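Local coordinates for protein endo-1,4-beta-mannanase (Eisenia fetida, PDB 5Y6T) that probably hydrolyses internal beta-1,4-mannosidic linkages of mannan polysaccharides, as a cold-adapted endo-mannanase of glycoside hydrolase family 5, at residues Ser299-Asp313 / Asn334-Leu348. Numbering follows the deposited sequence.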
# COMPACT_ATOMS: atom_id res chain seq x y z
N SER A 299 -6.51 -12.12 5.74
CA SER A 299 -7.85 -12.17 6.32
C SER A 299 -8.03 -13.57 6.90
O SER A 299 -7.28 -14.50 6.57
CB SER A 299 -8.90 -11.89 5.27
OG SER A 299 -8.98 -12.91 4.31
N GLN A 300 -8.98 -13.67 7.82
CA GLN A 300 -9.31 -14.93 8.40
C GLN A 300 -9.95 -15.84 7.32
O GLN A 300 -9.61 -17.04 7.16
CB GLN A 300 -10.24 -14.71 9.62
CG GLN A 300 -10.58 -16.03 10.36
CD GLN A 300 -11.48 -15.71 11.52
OE1 GLN A 300 -11.02 -15.19 12.53
NE2 GLN A 300 -12.75 -15.97 11.38
N SER A 301 -10.89 -15.26 6.60
CA SER A 301 -11.56 -15.99 5.50
C SER A 301 -10.59 -16.42 4.43
O SER A 301 -10.79 -17.45 3.76
CB SER A 301 -12.71 -15.21 4.86
OG SER A 301 -12.35 -13.92 4.44
N GLY A 302 -9.57 -15.59 4.21
CA GLY A 302 -8.54 -15.94 3.25
C GLY A 302 -7.34 -16.57 3.86
O GLY A 302 -6.24 -16.50 3.29
N GLY A 303 -7.51 -17.21 5.02
CA GLY A 303 -6.48 -17.97 5.61
C GLY A 303 -6.69 -19.50 5.61
O GLY A 303 -7.45 -20.05 4.83
N ASP A 304 -5.99 -20.14 6.51
CA ASP A 304 -5.91 -21.61 6.57
C ASP A 304 -6.69 -22.16 7.76
O ASP A 304 -6.45 -23.33 8.16
CB ASP A 304 -4.42 -22.05 6.65
CG ASP A 304 -3.74 -21.68 7.96
OD1 ASP A 304 -4.28 -20.83 8.72
OD2 ASP A 304 -2.62 -22.19 8.14
N GLY A 305 -7.57 -21.31 8.33
CA GLY A 305 -8.30 -21.64 9.59
C GLY A 305 -7.86 -20.92 10.86
O GLY A 305 -8.60 -20.86 11.85
N ARG A 306 -6.64 -20.34 10.88
CA ARG A 306 -6.19 -19.64 12.02
C ARG A 306 -7.11 -18.40 12.19
O ARG A 306 -7.72 -17.93 11.27
CB ARG A 306 -4.73 -19.20 11.93
CG ARG A 306 -4.43 -18.25 10.79
CD ARG A 306 -2.91 -18.11 10.57
NE ARG A 306 -2.36 -19.39 10.17
CZ ARG A 306 -1.18 -19.87 10.51
NH1 ARG A 306 -0.31 -19.16 11.20
NH2 ARG A 306 -0.83 -21.07 10.06
N SER A 307 -7.19 -17.88 13.41
CA SER A 307 -8.13 -16.82 13.67
C SER A 307 -7.49 -15.48 13.32
O SER A 307 -6.24 -15.35 13.30
CB SER A 307 -8.52 -16.75 15.12
OG SER A 307 -7.44 -16.35 15.88
N ILE A 308 -8.36 -14.49 13.13
CA ILE A 308 -7.92 -13.10 12.93
C ILE A 308 -6.99 -12.63 14.07
O ILE A 308 -6.00 -11.90 13.86
CB ILE A 308 -9.13 -12.15 12.81
CG1 ILE A 308 -8.65 -10.79 12.25
CG2 ILE A 308 -9.91 -11.99 14.14
CD1 ILE A 308 -8.44 -10.81 10.76
N THR A 309 -7.27 -13.04 15.31
CA THR A 309 -6.43 -12.64 16.43
C THR A 309 -5.05 -13.27 16.32
O THR A 309 -4.05 -12.64 16.66
CB THR A 309 -7.16 -12.99 17.74
OG1 THR A 309 -8.32 -12.12 17.85
CG2 THR A 309 -6.28 -12.81 18.92
N ASP A 310 -5.00 -14.55 15.92
CA ASP A 310 -3.73 -15.22 15.69
C ASP A 310 -2.86 -14.44 14.66
O ASP A 310 -1.63 -14.35 14.83
CB ASP A 310 -3.93 -16.62 15.12
CG ASP A 310 -4.46 -17.63 16.12
OD1 ASP A 310 -4.32 -17.44 17.37
OD2 ASP A 310 -5.10 -18.58 15.59
N GLN A 311 -3.50 -13.92 13.63
CA GLN A 311 -2.80 -13.27 12.57
C GLN A 311 -2.24 -11.93 13.05
O GLN A 311 -1.05 -11.65 12.88
CB GLN A 311 -3.74 -13.13 11.39
CG GLN A 311 -4.19 -14.42 10.74
CD GLN A 311 -5.29 -14.27 9.74
OE1 GLN A 311 -6.25 -13.50 9.95
NE2 GLN A 311 -5.19 -14.98 8.61
N PHE A 312 -3.07 -11.08 13.66
CA PHE A 312 -2.56 -9.80 14.22
C PHE A 312 -1.51 -10.05 15.28
O PHE A 312 -0.46 -9.33 15.32
CB PHE A 312 -3.64 -8.96 14.83
CG PHE A 312 -4.43 -8.16 13.80
CD1 PHE A 312 -5.52 -8.71 13.17
CD2 PHE A 312 -4.09 -6.83 13.56
CE1 PHE A 312 -6.26 -7.97 12.24
CE2 PHE A 312 -4.79 -6.08 12.61
CZ PHE A 312 -5.92 -6.62 11.99
N ASP A 313 -1.70 -11.09 16.09
CA ASP A 313 -0.72 -11.40 17.11
C ASP A 313 0.66 -11.74 16.50
O ASP A 313 1.68 -11.35 17.01
CB ASP A 313 -1.20 -12.53 18.08
CG ASP A 313 -0.33 -12.60 19.33
OD1 ASP A 313 -0.50 -11.71 20.20
OD2 ASP A 313 0.60 -13.45 19.37
N ASN A 334 -12.34 -13.32 -0.16
CA ASN A 334 -11.34 -13.23 0.87
C ASN A 334 -11.45 -12.00 1.79
O ASN A 334 -10.54 -11.73 2.53
CB ASN A 334 -9.99 -13.38 0.30
CG ASN A 334 -9.67 -14.84 -0.06
OD1 ASN A 334 -10.40 -15.81 0.31
ND2 ASN A 334 -8.55 -15.00 -0.69
N ALA A 335 -12.59 -11.31 1.79
CA ALA A 335 -12.81 -10.28 2.74
C ALA A 335 -13.54 -10.84 3.96
O ALA A 335 -14.57 -11.53 3.84
CB ALA A 335 -13.59 -9.15 2.10
N ASP A 336 -13.01 -10.51 5.13
CA ASP A 336 -13.74 -10.68 6.37
C ASP A 336 -14.79 -9.62 6.59
O ASP A 336 -14.75 -8.52 6.01
CB ASP A 336 -12.72 -10.61 7.53
CG ASP A 336 -11.82 -11.80 7.58
OD1 ASP A 336 -12.14 -12.90 6.99
OD2 ASP A 336 -10.75 -11.66 8.24
N SER A 337 -15.73 -9.88 7.47
CA SER A 337 -16.58 -8.83 7.96
C SER A 337 -15.78 -7.79 8.78
O SER A 337 -14.71 -8.11 9.34
CB SER A 337 -17.71 -9.42 8.85
OG SER A 337 -17.16 -9.86 10.07
N PHE A 338 -16.30 -6.57 8.87
CA PHE A 338 -15.71 -5.54 9.73
C PHE A 338 -15.61 -6.11 11.17
O PHE A 338 -14.59 -5.96 11.87
CB PHE A 338 -16.53 -4.27 9.71
CG PHE A 338 -15.87 -3.16 10.42
CD1 PHE A 338 -15.99 -3.04 11.81
CD2 PHE A 338 -15.12 -2.24 9.73
CE1 PHE A 338 -15.34 -1.98 12.49
CE2 PHE A 338 -14.50 -1.19 10.40
CZ PHE A 338 -14.59 -1.08 11.77
N ALA A 339 -16.70 -6.76 11.63
CA ALA A 339 -16.75 -7.27 13.03
C ALA A 339 -15.62 -8.26 13.32
O ALA A 339 -15.01 -8.25 14.38
CB ALA A 339 -18.10 -7.93 13.32
N THR A 340 -15.34 -9.11 12.35
CA THR A 340 -14.25 -10.05 12.52
C THR A 340 -12.91 -9.30 12.62
O THR A 340 -12.08 -9.55 13.52
CB THR A 340 -14.26 -11.11 11.39
OG1 THR A 340 -15.39 -11.97 11.57
CG2 THR A 340 -12.98 -11.98 11.35
N GLN A 341 -12.67 -8.41 11.68
CA GLN A 341 -11.42 -7.64 11.68
C GLN A 341 -11.27 -6.83 12.98
O GLN A 341 -10.14 -6.73 13.52
CB GLN A 341 -11.35 -6.73 10.47
CG GLN A 341 -11.25 -7.55 9.19
CD GLN A 341 -11.53 -6.76 7.93
OE1 GLN A 341 -10.66 -6.09 7.43
NE2 GLN A 341 -12.76 -6.75 7.50
N ALA A 342 -12.36 -6.24 13.45
CA ALA A 342 -12.35 -5.52 14.72
C ALA A 342 -11.75 -6.41 15.82
O ALA A 342 -11.12 -5.89 16.68
CB ALA A 342 -13.73 -5.05 15.12
N GLN A 343 -12.00 -7.72 15.83
CA GLN A 343 -11.45 -8.57 16.94
C GLN A 343 -9.93 -8.51 16.95
O GLN A 343 -9.28 -8.54 17.99
CB GLN A 343 -11.93 -10.00 16.86
CG GLN A 343 -13.45 -10.14 16.93
CD GLN A 343 -13.81 -11.64 16.76
OE1 GLN A 343 -13.61 -12.22 15.71
NE2 GLN A 343 -14.23 -12.25 17.82
N GLY A 344 -9.33 -8.48 15.78
CA GLY A 344 -7.89 -8.33 15.75
C GLY A 344 -7.38 -7.02 16.19
O GLY A 344 -6.37 -6.98 16.85
N LEU A 345 -8.08 -5.93 15.80
CA LEU A 345 -7.72 -4.62 16.30
C LEU A 345 -7.84 -4.59 17.82
O LEU A 345 -6.96 -4.10 18.51
CB LEU A 345 -8.57 -3.53 15.68
CG LEU A 345 -8.53 -3.48 14.15
CD1 LEU A 345 -9.32 -2.26 13.75
CD2 LEU A 345 -7.11 -3.43 13.66
N ASN A 346 -8.94 -5.15 18.33
CA ASN A 346 -9.12 -5.19 19.77
C ASN A 346 -7.96 -5.85 20.48
O ASN A 346 -7.47 -5.37 21.50
CB ASN A 346 -10.37 -5.96 20.20
CG ASN A 346 -11.72 -5.41 19.71
OD1 ASN A 346 -12.67 -6.22 19.69
ND2 ASN A 346 -11.84 -4.16 19.31
N HIS A 347 -7.50 -6.95 19.93
CA HIS A 347 -6.40 -7.71 20.52
C HIS A 347 -5.11 -6.91 20.71
O HIS A 347 -4.39 -7.09 21.71
CB HIS A 347 -6.14 -8.93 19.69
CG HIS A 347 -4.98 -9.74 20.18
ND1 HIS A 347 -4.98 -10.40 21.39
CD2 HIS A 347 -3.76 -9.97 19.62
CE1 HIS A 347 -3.82 -11.02 21.55
NE2 HIS A 347 -3.05 -10.76 20.50
N LEU A 348 -4.78 -6.03 19.77
CA LEU A 348 -3.54 -5.22 19.87
C LEU A 348 -3.68 -3.94 20.66
O LEU A 348 -2.68 -3.30 20.99
CB LEU A 348 -2.91 -4.91 18.51
CG LEU A 348 -2.51 -6.20 17.78
CD1 LEU A 348 -1.82 -5.82 16.50
CD2 LEU A 348 -1.59 -7.11 18.60
O HOH W 1 -12.27 -14.71 14.82
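Asp336 turns its carboxylate to the backbone of the type I turn Gln300-Gly303, each oxygen using its syn lone pair: OD2 accepts from Gln300 N at 2.7 Å and OD1 from Ser301 N. Ser301 OG adds a third bond, meeting OD1 from above the carboxylate plane. With an alanine here, the two turn amides and the Ser301 hydroxyl would probably lose their shared acceptor and the turn one of its ties to 334-348. Ser299 OG donates to Asn334 O (2.6 Å) and accepts from Gly302 N, an ST motif.

These loops lead into two outer helices of the (beta/alpha)8 barrel expected of family 5; the axes of 308-313 and 338-348 pass 8.2 Å apart, crossing at -42°. Ile308 enters as a knob among Thr340, Gln341, Gln343 and Gly344, CG2 3.3 Å from Thr340 O. One face of the Phe312 ring rests, off-centre, on the backbone of Gly344, CD1 3.5 Å from CA, while Leu345 CD2 reaches CE2 and Leu348 CD1 the ring edge.

His347 CG, anti to the backbone N (chi1 177°), carries the ring to Asp313, where NE2 donates almost straight to OD1 on the anti side, tilted from the carboxylate plane. In the conformer given, Thr309 CG2 lies over the imidazole face, a CH-pi contact.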